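Local coordinates for protein beta-glucoside phosphorylase BglX (Unidentified, PDB 5VQE) that probably cleaves beta-glucosides by phosphorolysis, as a family GH3 glycoside phosphorylase whose pocket holds 2-deoxy-2-fluoroglucose in this structure, at residues D106-A111 against A133-A138. Numbering follows the deposited sequence.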
ATOM      1  N   ASP A 106     -10.130   6.499  11.365  1.00 18.93           N
ATOM      2  CA  ASP A 106      -9.886   6.442  12.806  1.00 19.43           C
ATOM      3  C   ASP A 106      -9.416   5.071  13.293  1.00 22.31           C
ATOM      4  O   ASP A 106      -9.584   4.747  14.475  1.00 21.84           O
ATOM      5  CB  ASP A 106     -11.146   6.864  13.565  1.00 21.05           C
ATOM      6  CG  ASP A 106     -12.407   6.235  13.009  1.00 26.70           C
ATOM      7  OD1 ASP A 106     -12.318   5.476  12.017  1.00 20.08           O
ATOM      8  OD2 ASP A 106     -13.494   6.517  13.559  1.00 23.40           O
ATOM      9  N   GLY A 107      -8.810   4.262  12.426  1.00 16.50           N
ATOM     10  CA  GLY A 107      -8.195   3.024  12.859  1.00 14.31           C
ATOM     11  C   GLY A 107      -6.797   3.242  13.416  1.00 18.30           C
ATOM     12  O   GLY A 107      -6.301   4.362  13.531  1.00 21.25           O
ATOM     13  N   THR A 108      -6.145   2.134  13.751  1.00 16.97           N
ATOM     14  CA  THR A 108      -4.800   2.165  14.312  1.00 16.76           C
ATOM     15  C   THR A 108      -3.759   2.226  13.195  1.00 17.25           C
ATOM     16  O   THR A 108      -3.657   1.301  12.383  1.00 14.11           O
ATOM     17  CB  THR A 108      -4.539   0.940  15.181  1.00 13.51           C
ATOM     18  OG1 THR A 108      -5.543   0.839  16.199  1.00 17.39           O
ATOM     19  CG2 THR A 108      -3.168   1.033  15.835  1.00 14.08           C
ATOM     20  N   TYR A 109      -2.962   3.292  13.188  1.00 16.99           N
ATOM     21  CA  TYR A 109      -1.793   3.397  12.315  1.00 12.02           C
ATOM     22  C   TYR A 109      -0.626   2.694  13.002  1.00 14.01           C
ATOM     23  O   TYR A 109      -0.065   3.215  13.970  1.00 14.47           O
ATOM     24  CB  TYR A 109      -1.480   4.867  12.034  1.00 16.56           C
ATOM     25  CG  TYR A 109      -0.409   5.119  10.981  1.00 13.96           C
ATOM     26  CD1 TYR A 109       0.270   4.069  10.375  1.00 14.88           C
ATOM     27  CD2 TYR A 109      -0.068   6.412  10.608  1.00 15.75           C
ATOM     28  CE1 TYR A 109       1.237   4.296   9.429  1.00 14.58           C
ATOM     29  CE2 TYR A 109       0.907   6.650   9.650  1.00 17.00           C
ATOM     30  CZ  TYR A 109       1.553   5.581   9.066  1.00 16.39           C
ATOM     31  OH  TYR A 109       2.531   5.771   8.117  1.00 16.62           O
ATOM     32  N   VAL A 110      -0.266   1.507  12.519  1.00 10.80           N
ATOM     33  CA  VAL A 110       0.798   0.710  13.122  1.00 12.86           C
ATOM     34  C   VAL A 110       2.148   1.174  12.591  1.00 14.60           C
ATOM     35  O   VAL A 110       2.950   1.766  13.322  1.00 14.16           O
ATOM     36  CB  VAL A 110       0.591  -0.789  12.847  1.00 13.42           C
ATOM     37  CG1 VAL A 110       1.753  -1.615  13.406  1.00 14.92           C
ATOM     38  CG2 VAL A 110      -0.740  -1.259  13.437  1.00 16.86           C
ATOM     39  N   ALA A 111       2.410   0.902  11.315  1.00 12.44           N
ATOM     40  CA  ALA A 111       3.690   1.230  10.705  1.00 12.72           C
ATOM     41  C   ALA A 111       3.576   1.042   9.202  1.00 14.66           C
ATOM     42  O   ALA A 111       2.716   0.303   8.714  1.00 11.31           O
ATOM     43  CB  ALA A 111       4.823   0.361  11.258  1.00 14.74           C
ATOM     44  N   ALA A 133      -6.731  -6.683   9.472  1.00 10.52           N
ATOM     45  CA  ALA A 133      -7.890  -7.538   9.287  1.00  9.45           C
ATOM     46  C   ALA A 133      -8.830  -7.469  10.483  1.00 14.14           C
ATOM     47  O   ALA A 133     -10.057  -7.501  10.314  1.00 12.57           O
ATOM     48  CB  ALA A 133      -7.431  -8.971   9.032  1.00 10.63           C
ATOM     49  N   SER A 134      -8.277  -7.374  11.693  1.00 11.55           N
ATOM     50  CA  SER A 134      -9.118  -7.262  12.878  1.00 12.78           C
ATOM     51  C   SER A 134      -9.970  -6.003  12.821  1.00 12.72           C
ATOM     52  O   SER A 134     -11.191  -6.052  13.025  1.00 12.76           O
ATOM     53  CB  SER A 134      -8.257  -7.272  14.141  1.00 14.49           C
ATOM     54  OG  SER A 134      -9.070  -7.127  15.286  1.00 20.69           O
ATOM     55  N   GLU A 135      -9.345  -4.857  12.541  1.00 12.91           N
ATOM     56  CA  GLU A 135     -10.093  -3.602  12.504  1.00 12.08           C
ATOM     57  C   GLU A 135     -10.963  -3.515  11.255  1.00 15.61           C
ATOM     58  O   GLU A 135     -12.113  -3.066  11.320  1.00 11.93           O
ATOM     59  CB  GLU A 135      -9.116  -2.431  12.606  1.00 13.47           C
ATOM     60  CG  GLU A 135      -8.303  -2.495  13.904  1.00 12.43           C
ATOM     61  CD  GLU A 135      -7.593  -1.209  14.250  1.00 14.69           C
ATOM     62  OE1 GLU A 135      -7.526  -0.309  13.387  1.00 13.81           O
ATOM     63  OE2 GLU A 135      -7.110  -1.096  15.401  1.00 13.38           O
ATOM     64  N   GLY A 136     -10.453  -3.985  10.117  1.00 11.55           N
ATOM     65  CA  GLY A 136     -11.261  -3.992   8.909  1.00 12.71           C
ATOM     66  C   GLY A 136     -12.492  -4.871   9.032  1.00 10.52           C
ATOM     67  O   GLY A 136     -13.596  -4.466   8.666  1.00  9.98           O
ATOM     68  N   SER A 137     -12.322  -6.091   9.546  1.00 12.37           N
ATOM     69  CA  SER A 137     -13.455  -7.013   9.599  1.00 13.82           C
ATOM     70  C   SER A 137     -14.530  -6.526  10.560  1.00 15.42           C
ATOM     71  O   SER A 137     -15.708  -6.849  10.378  1.00 14.59           O
ATOM     72  CB  SER A 137     -12.998  -8.426   9.983  1.00 12.70           C
ATOM     73  OG  SER A 137     -12.408  -8.487  11.274  1.00 14.35           O
ATOM     74  N   ALA A 138     -14.153  -5.743  11.573  1.00 13.84           N
ATOM     75  CA  ALA A 138     -15.147  -5.205  12.499  1.00 14.60           C
ATOM     76  C   ALA A 138     -16.187  -4.354  11.786  1.00 16.06           C
ATOM     77  O   ALA A 138     -17.341  -4.280  12.228  1.00 17.27           O
ATOM     78  CB  ALA A 138     -14.460  -4.379  13.583  1.00 13.27           C
TER
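Gly107 and Glu135 bring the two backbones closest, 6.9 Å between their CA atoms, where the loop that follows strand 88-91 passes helix 122-138 in the TIM-barrel-type N-terminal domain of this GH3 enzyme. Glu135 does the work from the helix side. Its chain runs out extended beyond CG (chi2 -165°) and presents the carboxylate as a two-pronged acceptor to a single loop residue, Thr108. On one prong, Thr108 N lies 2.8 Å from Glu135 OE1, its N-H almost dead straight at 176°. On the other, the hydroxyl donates, with Thr108 OG1 2.6 Å from Glu135 OE2. Both donors come in on the syn lone pairs; with a bond on each oxygen, the carboxylate is probably kept from turning. On the loop side, Thr108 OG1 lies beside its own backbone N (chi1 -55°), which lets the two donors of one residue face the two oxygens together. The buried carboxylate has further partners: OE2 also accepts from Gln376 N, just before helix 378-391, and from His380 ND1 on that helix. A glutamine in place of Glu135 would probably put an NH2 group against the Thr108 N-H, or against the donors of Gln376 and His380, leaving a buried donor without its acceptor. Next to the fork, Gly107 CA sits 3.4 Å from Glu135 OE1.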